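Local coordinates for NRPS (Penicillium fellutanum, PDB 6NKI), which is part of a nonribosomal peptide synthetase, with a Rossmann-type domain of the male sterility protein family that binds NADPH, at residues A[32-41]-A[276-284]; A[49-60]-A[81-91]. All coordinates share one frame; numbering follows the deposited sequence.

Interaction 1 (A[32-41]-A[276-284])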
loop_
_atom_site.group_PDB
_atom_site.type_symbol
_atom_site.label_atom_id
_atom_site.label_comp_id
_atom_site.label_asym_id
_atom_site.label_seq_id
_atom_site.Cartn_x
_atom_site.Cartn_y
_atom_site.Cartn_z
ATOM N N PHE A 32 15.224 0.239 12.259
ATOM C CA PHE A 32 14.162 -0.543 11.642
ATOM C C PHE A 32 13.828 -0.010 10.241
ATOM O O PHE A 32 13.981 -0.714 9.239
ATOM C CB PHE A 32 12.946 -0.529 12.568
ATOM C CG PHE A 32 11.806 -1.372 12.093
ATOM C CD1 PHE A 32 11.946 -2.757 11.989
ATOM C CD2 PHE A 32 10.578 -0.797 11.830
ATOM C CE1 PHE A 32 10.903 -3.547 11.582
ATOM C CE2 PHE A 32 9.522 -1.579 11.448
ATOM C CZ PHE A 32 9.688 -2.964 11.305
ATOM N N LEU A 33 13.366 1.239 10.178
ATOM C CA LEU A 33 13.296 2.003 8.938
ATOM C C LEU A 33 14.574 1.907 8.116
ATOM O O LEU A 33 14.541 1.608 6.915
ATOM C CB LEU A 33 13.005 3.470 9.270
ATOM C CG LEU A 33 12.867 4.370 8.051
ATOM C CD1 LEU A 33 11.903 3.770 7.021
ATOM C CD2 LEU A 33 12.336 5.715 8.555
ATOM N N GLY A 34 15.716 2.128 8.771
ATOM C CA GLY A 34 16.965 2.264 8.048
ATOM C C GLY A 34 17.367 1.015 7.292
ATOM O O GLY A 34 17.808 1.095 6.139
ATOM N N THR A 35 17.223 -0.155 7.918
ATOM C CA THR A 35 17.577 -1.370 7.194
ATOM C C THR A 35 16.704 -1.555 5.957
ATOM O O THR A 35 17.143 -2.179 4.980
ATOM C CB THR A 35 17.485 -2.601 8.102
ATOM O OG1 THR A 35 18.029 -3.733 7.409
ATOM C CG2 THR A 35 16.029 -2.902 8.528
ATOM N N HIS A 36 15.476 -1.014 5.971
ATOM C CA HIS A 36 14.622 -1.142 4.794
ATOM C C HIS A 36 14.987 -0.130 3.720
ATOM O O HIS A 36 14.938 -0.446 2.516
ATOM C CB HIS A 36 13.138 -1.020 5.166
ATOM C CG HIS A 36 12.600 -2.232 5.856
ATOM N ND1 HIS A 36 12.506 -2.334 7.229
ATOM C CD2 HIS A 36 12.179 -3.420 5.361
ATOM C CE1 HIS A 36 12.030 -3.523 7.550
ATOM N NE2 HIS A 36 11.826 -4.201 6.435
ATOM N N ILE A 37 15.347 1.090 4.140
ATOM C CA ILE A 37 15.942 2.025 3.200
ATOM C C ILE A 37 17.162 1.384 2.560
ATOM O O ILE A 37 17.317 1.403 1.334
ATOM C CB ILE A 37 16.286 3.346 3.897
ATOM C CG1 ILE A 37 15.033 3.948 4.525
ATOM C CG2 ILE A 37 16.925 4.328 2.904
ATOM C CD1 ILE A 37 15.349 5.104 5.468
ATOM N N LEU A 38 17.990 0.727 3.370
ATOM C CA LEU A 38 19.170 0.060 2.837
ATOM C C LEU A 38 18.776 -0.968 1.778
ATOM O O LEU A 38 19.199 -0.878 0.619
ATOM C CB LEU A 38 19.976 -0.568 3.983
ATOM C CG LEU A 38 21.288 -1.190 3.511
ATOM C CD1 LEU A 38 22.162 -0.096 2.953
ATOM C CD2 LEU A 38 22.006 -2.007 4.565
ATOM N N HIS A 39 17.932 -1.931 2.167
ATOM C CA HIS A 39 17.366 -2.925 1.247
ATOM C C HIS A 39 16.920 -2.310 -0.078
ATOM O O HIS A 39 17.312 -2.773 -1.160
ATOM C CB HIS A 39 16.188 -3.595 1.929
ATOM C CG HIS A 39 15.569 -4.682 1.126
ATOM N ND1 HIS A 39 14.251 -5.048 1.272
ATOM C CD2 HIS A 39 16.094 -5.513 0.197
ATOM C CE1 HIS A 39 13.984 -6.036 0.442
ATOM N NE2 HIS A 39 15.087 -6.342 -0.217
ATOM N N GLN A 40 16.121 -1.243 -0.017
ATOM C CA GLN A 40 15.529 -0.767 -1.257
ATOM C C GLN A 40 16.513 0.032 -2.100
ATOM O O GLN A 40 16.375 0.069 -3.326
ATOM C CB GLN A 40 14.264 0.036 -0.971
ATOM C CG GLN A 40 13.136 -0.785 -0.390
ATOM C CD GLN A 40 11.912 0.049 -0.097
ATOM O OE1 GLN A 40 11.866 1.234 -0.417
ATOM N NE2 GLN A 40 10.934 -0.552 0.567
ATOM N N LEU A 41 17.500 0.689 -1.490
ATOM C CA LEU A 41 18.565 1.295 -2.298
ATOM C C LEU A 41 19.315 0.232 -3.090
ATOM O O LEU A 41 19.374 0.286 -4.317
ATOM C CB LEU A 41 19.537 2.081 -1.418
ATOM C CG LEU A 41 18.929 3.331 -0.811
ATOM C CD1 LEU A 41 19.860 3.883 0.232
ATOM C CD2 LEU A 41 18.640 4.356 -1.891
ATOM N N VAL A 276 6.563 -0.164 6.936
ATOM C CA VAL A 276 7.932 0.388 6.756
ATOM C C VAL A 276 8.296 0.506 5.283
ATOM O O VAL A 276 8.768 1.567 4.901
ATOM C CB VAL A 276 8.963 -0.439 7.538
ATOM C CG1 VAL A 276 8.859 -0.164 9.019
ATOM C CG2 VAL A 276 8.827 -1.919 7.260
ATOM N N ASP A 277 7.973 -0.494 4.471
ATOM C CA ASP A 277 8.367 -0.451 3.039
ATOM C C ASP A 277 7.729 0.748 2.337
ATOM O O ASP A 277 8.381 1.320 1.478
ATOM C CB ASP A 277 8.189 -1.797 2.336
ATOM C CG ASP A 277 6.766 -2.323 2.309
ATOM O OD1 ASP A 277 5.890 -1.692 2.902
ATOM O OD2 ASP A 277 6.555 -3.363 1.690
ATOM N N TRP A 278 6.488 1.083 2.657
ATOM C CA TRP A 278 5.845 2.232 1.980
ATOM C C TRP A 278 6.594 3.529 2.288
ATOM O O TRP A 278 6.779 4.305 1.360
ATOM C CB TRP A 278 4.357 2.338 2.332
ATOM C CG TRP A 278 3.570 1.091 2.080
ATOM C CD1 TRP A 278 3.726 0.218 1.044
ATOM C CD2 TRP A 278 2.488 0.574 2.875
ATOM N NE1 TRP A 278 2.829 -0.809 1.146
ATOM C CE2 TRP A 278 2.055 -0.618 2.259
ATOM C CE3 TRP A 278 1.845 0.993 4.045
ATOM C CZ2 TRP A 278 1.017 -1.391 2.782
ATOM C CZ3 TRP A 278 0.813 0.233 4.551
ATOM C CH2 TRP A 278 0.407 -0.946 3.931
ATOM N N VAL A 279 7.040 3.737 3.528
ATOM C CA VAL A 279 7.678 4.998 3.854
ATOM C C VAL A 279 9.129 4.970 3.384
ATOM O O VAL A 279 9.648 5.966 2.865
ATOM C CB VAL A 279 7.534 5.260 5.361
ATOM C CG1 VAL A 279 6.089 5.543 5.714
ATOM C CG2 VAL A 279 7.958 4.049 6.120
ATOM N N ALA A 280 9.768 3.809 3.507
ATOM C CA ALA A 280 11.040 3.555 2.861
ATOM C C ALA A 280 10.986 3.918 1.381
ATOM O O ALA A 280 11.784 4.733 0.901
ATOM C CB ALA A 280 11.415 2.083 3.046
ATOM N N SER A 281 10.067 3.281 0.638
ATOM C CA SER A 281 9.894 3.549 -0.788
ATOM C C SER A 281 9.708 5.039 -1.034
ATOM O O SER A 281 10.296 5.619 -1.960
ATOM C CB SER A 281 8.686 2.761 -1.339
ATOM O OG SER A 281 8.454 2.959 -2.748
ATOM N N LEU A 282 8.885 5.677 -0.199
ATOM C CA LEU A 282 8.626 7.100 -0.360
ATOM C C LEU A 282 9.854 7.954 -0.049
ATOM O O LEU A 282 9.922 9.085 -0.515
ATOM C CB LEU A 282 7.442 7.522 0.520
ATOM C CG LEU A 282 7.053 9.008 0.508
ATOM C CD1 LEU A 282 6.808 9.447 -0.928
ATOM C CD2 LEU A 282 5.823 9.299 1.335
ATOM N N ILE A 283 10.811 7.454 0.734
ATOM C CA ILE A 283 12.002 8.243 1.022
ATOM C C ILE A 283 12.958 8.199 -0.156
ATOM O O ILE A 283 13.524 9.227 -0.546
ATOM C CB ILE A 283 12.677 7.773 2.329
ATOM C CG1 ILE A 283 11.857 8.204 3.565
ATOM C CG2 ILE A 283 14.087 8.314 2.410
ATOM C CD1 ILE A 283 12.112 7.380 4.812
ATOM N N ILE A 284 13.154 7.000 -0.692
ATOM C CA ILE A 284 14.080 6.799 -1.836
ATOM C C ILE A 284 13.577 7.574 -3.050
ATOM O O ILE A 284 14.377 8.235 -3.679
ATOM C CB ILE A 284 14.223 5.304 -2.133
ATOM C CG1 ILE A 284 14.899 4.585 -0.967
ATOM C CG2 ILE A 284 14.961 5.093 -3.438
ATOM C CD1 ILE A 284 15.154 3.127 -1.222
#
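Q40 and L33 of helix 32-41 lie against A280 of helix 276-284, two helices of a Rossmann-type domain whose axes approach to 9.0 Å and cross at -58°. The packing is knobs-into-holes from both sides: L33 sits among V276, V279, A280 and I283, Q40 among D277, A280, S281 and I284, and the A280 methyl returns into the hole formed by L33, H36, I37 and Q40. Followed outward, Q40 begins with CB against CD1 of I284. Its CG stands beside the backbone N, and the extended chain beyond it carries CD over A280, 3.8 Å from CB of that residue. At the tip, OE1 lies close to S281 N, but the angle is too poor for a hydrogen bond, whereas NE2 donates to D277 O at 3.3 Å, N-H...O angle 174°. At the start of 276-284, V276 CG2 makes a CH-pi contact over one face of the H36 ring, 3.7 Å from its centroid and 15° off the normal. That ring is steadied by ND1, donating to F32 O at 3.0 Å from above the carbonyl plane. The D277 carbonyl oxygen has two donors, Q40 NE2, in the carbonyl plane and on a lone pair, and S281 N at 2.7 Å.

Interaction 2 (A[49-60]-A[81-91]). With NDP (NADPH dihydro-nicotinamide-adenine-dinucleotide phosphate), chain B.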
loop_
_atom_site.group_PDB
_atom_site.type_symbol
_atom_site.label_atom_id
_atom_site.label_comp_id
_atom_site.label_asym_id
_atom_site.label_seq_id
_atom_site.Cartn_x
_atom_site.Cartn_y
_atom_site.Cartn_z
ATOM N N ILE A 49 26.885 2.365 -5.011
ATOM C CA ILE A 49 27.536 1.969 -3.764
ATOM C C ILE A 49 26.707 2.630 -2.665
ATOM O O ILE A 49 26.085 3.674 -2.900
ATOM C CB ILE A 49 29.028 2.406 -3.722
ATOM C CG1 ILE A 49 29.909 1.442 -2.910
ATOM C CG2 ILE A 49 29.189 3.760 -3.062
ATOM C CD1 ILE A 49 30.287 0.144 -3.622
ATOM N N VAL A 50 26.666 2.054 -1.466
ATOM C CA VAL A 50 26.066 2.758 -0.338
ATOM C C VAL A 50 27.064 2.784 0.811
ATOM O O VAL A 50 27.671 1.757 1.139
ATOM C CB VAL A 50 24.727 2.134 0.117
ATOM C CG1 VAL A 50 24.142 2.900 1.313
ATOM C CG2 VAL A 50 23.733 2.096 -1.031
ATOM N N TYR A 51 27.240 3.963 1.409
ATOM C CA TYR A 51 28.053 4.116 2.609
ATOM C C TYR A 51 27.118 4.187 3.804
ATOM O O TYR A 51 26.189 5.001 3.813
ATOM C CB TYR A 51 28.914 5.390 2.583
ATOM C CG TYR A 51 29.748 5.624 1.352
ATOM C CD1 TYR A 51 30.795 4.779 1.025
ATOM C CD2 TYR A 51 29.542 6.757 0.558
ATOM C CE1 TYR A 51 31.600 5.025 -0.108
ATOM C CE2 TYR A 51 30.335 7.002 -0.577
ATOM C CZ TYR A 51 31.364 6.132 -0.896
ATOM O OH TYR A 51 32.143 6.351 -2.003
ATOM N N VAL A 52 27.373 3.366 4.819
ATOM C CA VAL A 52 26.504 3.318 5.994
ATOM C C VAL A 52 27.309 3.614 7.269
ATOM O O VAL A 52 28.326 2.963 7.555
ATOM C CB VAL A 52 25.746 1.985 6.089
ATOM C CG1 VAL A 52 24.829 1.851 4.903
ATOM C CG2 VAL A 52 26.690 0.812 6.111
ATOM N N LEU A 53 26.846 4.620 8.009
ATOM C CA LEU A 53 27.311 4.880 9.354
ATOM C C LEU A 53 27.112 3.643 10.205
ATOM O O LEU A 53 26.037 3.037 10.205
ATOM C CB LEU A 53 26.544 6.064 9.951
ATOM C CG LEU A 53 27.233 6.691 11.183
ATOM C CD1 LEU A 53 28.629 7.232 10.806
ATOM C CD2 LEU A 53 26.433 7.803 11.872
ATOM N N ALA A 54 28.149 3.253 10.929
ATOM C CA ALA A 54 28.066 2.142 11.865
ATOM C C ALA A 54 28.525 2.622 13.231
ATOM O O ALA A 54 29.670 3.066 13.387
ATOM C CB ALA A 54 28.909 0.957 11.409
ATOM N N ARG A 55 27.620 2.544 14.208
ATOM C CA ARG A 55 27.940 2.928 15.578
ATOM C C ARG A 55 29.199 2.226 16.063
ATOM O O ARG A 55 30.054 2.844 16.708
ATOM C CB ARG A 55 26.744 2.607 16.483
ATOM C CG ARG A 55 26.866 3.065 17.927
ATOM C CD ARG A 55 25.564 2.819 18.692
ATOM N NE ARG A 55 25.678 3.152 20.112
ATOM C CZ ARG A 55 24.680 3.057 20.987
ATOM N NH1 ARG A 55 24.878 3.375 22.262
ATOM N NH2 ARG A 55 23.483 2.649 20.587
ATOM N N ALA A 56 29.351 0.949 15.721
ATOM C CA ALA A 56 30.478 0.170 16.217
ATOM C C ALA A 56 31.780 0.655 15.579
ATOM O O ALA A 56 31.797 1.017 14.401
ATOM C CB ALA A 56 30.279 -1.322 15.942
ATOM N N PRO A 57 32.889 0.661 16.335
ATOM C CA PRO A 57 34.124 1.300 15.856
ATOM C C PRO A 57 34.904 0.459 14.856
ATOM O O PRO A 57 35.438 0.987 13.877
ATOM C CB PRO A 57 34.923 1.495 17.149
ATOM C CG PRO A 57 34.479 0.362 18.018
ATOM C CD PRO A 57 33.027 0.140 17.705
ATOM N N CYS A 58 35.002 -0.839 15.112
ATOM C CA CYS A 58 35.584 -1.759 14.139
ATOM C C CYS A 58 34.722 -1.798 12.874
ATOM O O CYS A 58 33.490 -1.869 12.971
ATOM C CB CYS A 58 35.703 -3.148 14.766
ATOM S SG CYS A 58 36.371 -4.437 13.702
ATOM N N PRO A 59 35.320 -1.729 11.676
ATOM C CA PRO A 59 34.488 -1.648 10.459
ATOM C C PRO A 59 33.736 -2.932 10.143
ATOM O O PRO A 59 32.601 -2.865 9.650
ATOM C CB PRO A 59 35.507 -1.301 9.360
ATOM C CG PRO A 59 36.672 -0.713 10.087
ATOM C CD PRO A 59 36.736 -1.450 11.393
ATOM N N ARG A 60 34.333 -4.104 10.401
ATOM C CA ARG A 60 33.616 -5.356 10.163
ATOM C C ARG A 60 32.530 -5.575 11.210
ATOM O O ARG A 60 31.464 -6.121 10.900
ATOM C CB ARG A 60 34.578 -6.547 10.155
ATOM C CG ARG A 60 33.890 -7.900 9.879
ATOM C CD ARG A 60 33.543 -8.142 8.406
ATOM N NE ARG A 60 32.801 -9.395 8.231
ATOM C CZ ARG A 60 32.378 -9.876 7.061
ATOM N NH1 ARG A 60 32.660 -9.242 5.933
ATOM N NH2 ARG A 60 31.700 -11.016 7.019
ATOM N N ARG A 81 26.960 -7.711 -0.213
ATOM C CA ARG A 81 28.187 -7.163 0.345
ATOM C C ARG A 81 28.900 -6.266 -0.661
ATOM O O ARG A 81 29.478 -5.245 -0.276
ATOM C CB ARG A 81 29.123 -8.281 0.809
ATOM C CG ARG A 81 28.668 -9.031 2.052
ATOM C CD ARG A 81 29.763 -9.989 2.560
ATOM N NE ARG A 81 29.381 -10.674 3.800
ATOM C CZ ARG A 81 28.873 -11.904 3.858
ATOM N NH1 ARG A 81 28.711 -12.609 2.746
ATOM N NH2 ARG A 81 28.547 -12.434 5.029
ATOM N N ARG A 82 28.848 -6.609 -1.957
ATOM C CA ARG A 82 29.696 -5.930 -2.937
ATOM C C ARG A 82 29.251 -4.503 -3.237
ATOM O O ARG A 82 29.947 -3.801 -3.981
ATOM C CB ARG A 82 29.748 -6.716 -4.246
ATOM C CG ARG A 82 28.453 -6.678 -5.038
ATOM C CD ARG A 82 28.618 -7.453 -6.319
ATOM N NE ARG A 82 28.695 -8.882 -6.069
ATOM C CZ ARG A 82 29.239 -9.750 -6.909
ATOM N NH1 ARG A 82 29.799 -9.324 -8.028
ATOM N NH2 ARG A 82 29.265 -11.038 -6.613
ATOM N N LEU A 83 28.116 -4.064 -2.690
ATOM C CA LEU A 83 27.598 -2.715 -2.889
ATOM C C LEU A 83 27.731 -1.837 -1.654
ATOM O O LEU A 83 27.360 -0.656 -1.694
ATOM C CB LEU A 83 26.119 -2.768 -3.307
ATOM C CG LEU A 83 25.717 -2.745 -4.778
ATOM C CD1 LEU A 83 26.076 -1.399 -5.324
ATOM C CD2 LEU A 83 26.383 -3.845 -5.589
ATOM N N ILE A 84 28.253 -2.369 -0.565
ATOM C CA ILE A 84 28.162 -1.723 0.733
ATOM C C ILE A 84 29.565 -1.395 1.239
ATOM O O ILE A 84 30.493 -2.204 1.115
ATOM C CB ILE A 84 27.381 -2.630 1.707
ATOM C CG1 ILE A 84 26.996 -1.893 2.978
ATOM C CG2 ILE A 84 28.158 -3.884 2.039
ATOM C CD1 ILE A 84 25.912 -2.642 3.732
ATOM N N GLN A 85 29.730 -0.179 1.750
ATOM C CA GLN A 85 30.951 0.201 2.449
ATOM C C GLN A 85 30.568 0.809 3.786
ATOM O O GLN A 85 29.687 1.673 3.857
ATOM C CB GLN A 85 31.811 1.169 1.636
ATOM C CG GLN A 85 32.452 0.507 0.438
ATOM C CD GLN A 85 33.446 1.407 -0.269
ATOM O OE1 GLN A 85 33.661 2.558 0.126
ATOM N NE2 GLN A 85 34.056 0.885 -1.326
ATOM N N VAL A 86 31.222 0.356 4.837
ATOM C CA VAL A 86 30.864 0.746 6.187
ATOM C C VAL A 86 31.850 1.809 6.659
ATOM O O VAL A 86 33.070 1.643 6.526
ATOM C CB VAL A 86 30.853 -0.478 7.114
ATOM C CG1 VAL A 86 30.542 -0.070 8.521
ATOM C CG2 VAL A 86 29.836 -1.481 6.621
ATOM N N TRP A 87 31.325 2.906 7.189
ATOM C CA TRP A 87 32.157 3.951 7.780
ATOM C C TRP A 87 31.941 4.001 9.277
ATOM O O TRP A 87 30.856 4.440 9.731
ATOM C CB TRP A 87 31.859 5.321 7.178
ATOM C CG TRP A 87 32.288 5.535 5.769
ATOM C CD1 TRP A 87 33.054 4.717 4.993
ATOM C CD2 TRP A 87 31.953 6.656 4.968
ATOM N NE1 TRP A 87 33.220 5.271 3.745
ATOM C CE2 TRP A 87 32.545 6.463 3.709
ATOM C CE3 TRP A 87 31.212 7.812 5.196
ATOM C CZ2 TRP A 87 32.412 7.379 2.690
ATOM C CZ3 TRP A 87 31.082 8.720 4.179
ATOM C CH2 TRP A 87 31.678 8.503 2.944
ATOM N N PRO A 88 32.911 3.613 10.081
ATOM C CA PRO A 88 32.798 3.777 11.534
ATOM C C PRO A 88 32.550 5.235 11.907
ATOM O O PRO A 88 33.154 6.150 11.344
ATOM C CB PRO A 88 34.147 3.280 12.054
ATOM C CG PRO A 88 34.668 2.380 10.960
ATOM C CD PRO A 88 34.192 2.997 9.686
ATOM N N GLY A 89 31.658 5.437 12.863
ATOM C CA GLY A 89 31.292 6.785 13.234
ATOM C C GLY A 89 30.355 6.803 14.418
ATOM O O GLY A 89 30.107 5.780 15.059
ATOM N N ASP A 90 29.842 8.000 14.698
ATOM C CA ASP A 90 29.004 8.255 15.860
ATOM C C ASP A 90 28.432 9.655 15.742
ATOM O O ASP A 90 29.163 10.649 15.684
ATOM C CB ASP A 90 29.788 8.063 17.173
ATOM C CG ASP A 90 28.905 8.174 18.432
ATOM O OD1 ASP A 90 27.757 8.670 18.353
ATOM O OD2 ASP A 90 29.348 7.701 19.503
ATOM N N LEU A 91 27.105 9.714 15.712
ATOM C CA LEU A 91 26.397 10.970 15.533
ATOM C C LEU A 91 26.837 12.000 16.569
ATOM O O LEU A 91 26.895 13.202 16.281
ATOM C CB LEU A 91 24.894 10.687 15.628
ATOM C CG LEU A 91 24.205 9.675 14.681
ATOM C CD1 LEU A 91 22.782 9.374 15.125
ATOM C CD2 LEU A 91 24.184 10.125 13.244
HETATM P PA NDP B . 16.978 2.224 17.362
HETATM O O1A NDP B . 16.503 3.211 18.388
HETATM O O2A NDP B . 18.100 1.281 17.710
HETATM O O5B NDP B . 17.278 2.923 15.858
HETATM C C5B NDP B . 17.997 4.090 16.054
HETATM C C4B NDP B . 19.182 4.121 15.084
HETATM O O4B NDP B . 20.066 5.198 15.499
HETATM C C3B NDP B . 19.928 2.797 15.104
HETATM O O3B NDP B . 20.393 2.532 13.823
HETATM C C2B NDP B . 21.178 3.061 16.018
HETATM O O2B NDP B . 22.290 2.353 15.683
HETATM C C1B NDP B . 21.372 4.628 15.722
HETATM N N9A NDP B . 22.044 5.352 16.861
HETATM C C8A NDP B . 21.581 5.561 18.181
HETATM N N7A NDP B . 22.454 6.263 18.949
HETATM C C5A NDP B . 23.539 6.517 18.082
HETATM C C6A NDP B . 24.764 7.195 18.261
HETATM N N6A NDP B . 25.091 7.766 19.474
HETATM N N1A NDP B . 25.672 7.306 17.246
HETATM C C2A NDP B . 25.300 6.715 16.067
HETATM N N3A NDP B . 24.191 6.053 15.737
HETATM C C4A NDP B . 23.299 5.958 16.784
HETATM O O3 NDP B . 15.647 1.245 17.050
HETATM P PN NDP B . 14.279 2.107 17.026
HETATM O O1N NDP B . 13.177 1.265 16.512
HETATM O O2N NDP B . 14.110 2.914 18.297
HETATM O O5D NDP B . 14.331 3.458 15.763
HETATM C C5D NDP B . 14.584 3.000 14.431
HETATM C C4D NDP B . 13.727 3.804 13.335
HETATM O O4D NDP B . 12.323 3.559 13.501
HETATM C C3D NDP B . 13.918 5.345 13.444
HETATM O O3D NDP B . 14.439 5.831 12.222
HETATM C C2D NDP B . 12.515 5.961 13.711
HETATM O O2D NDP B . 12.175 7.000 12.812
HETATM C C1D NDP B . 11.579 4.816 13.429
HETATM N N1N NDP B . 10.446 4.628 14.455
HETATM C C2N NDP B . 9.999 3.346 14.565
HETATM C C3N NDP B . 9.044 2.982 15.434
HETATM C C7N NDP B . 8.711 1.586 15.275
HETATM O O7N NDP B . 9.505 0.669 15.089
HETATM N N7N NDP B . 7.378 1.344 15.203
HETATM C C4N NDP B . 8.381 3.960 16.416
HETATM C C5N NDP B . 8.803 5.374 16.138
HETATM C C6N NDP B . 9.770 5.672 15.219
HETATM P P2B NDP B . 22.631 0.883 16.795
HETATM O O1X NDP B . 23.780 0.279 16.047
HETATM O O2X NDP B . 22.941 1.531 18.148
HETATM O O3X NDP B . 21.294 0.228 16.645
#
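Chi1 of Y51 (-51°) and W87 (-70°) sets each CG beside its own backbone N, and both aromatic groups swing over the same face of the sheet. They form an offset stack, the Y51 and six-membered W87 rings having centroids 4.3 Å apart and planes at 19°. Y51 CB adds a CH-pi contact, 3.9 Å from the centre of that tryptophan ring, while OE1 of Q85 lies at the tyrosine edge, near its plane. Beneath the stack, strands 49-54 and 84-88 run parallel, joined by crossover helix 59-72 into a beta-alpha-beta unit of the Rossmann-type fold. Six backbone hydrogen bonds join 50-54 to 83-89, from V50 N to L83 O at 2.8 Å up to A54 N to W87 O at 3.2 Å. The other face is aliphatic: A54 CB meets V86 CG1 at 3.5 Å, and V52 packs against I84 and V86. Past the strand ends lies the adenosine part of NDP. The extended R55 side chain donates from NH2 to phosphate oxygen O2X at 2.7 Å, which lies in plane at the guanidinium edge. D90 OD1 accepts from NDP N6A at 3.0 Å and from S92 N, and L91 CG rests against C2A of the adenine.

How the interactions relate
The centres of the two interactions are about 17 Å apart, yet helix 32-43 takes part in both. Along the chain it directly precedes strand 47-54; strand 84-88 follows after helix 59-72, and helix 276-288 arrives only much later, so residues 49-60 and 81-91 both fall between the two segments of interaction 1. While helix 276-288 packs against other positions of helix 32-43, L38 packs on the seven-stranded parallel sheet, whose edge strand within this chain is 84-88, with strand 47-54 next to it: L38 CD1 lies 3.8 Å from V52 CG1. Both interactions also supply residues of the NDP pocket, interaction 1 F32 and interaction 2 R55, D90 and L91, consistent with one cofactor site built from both.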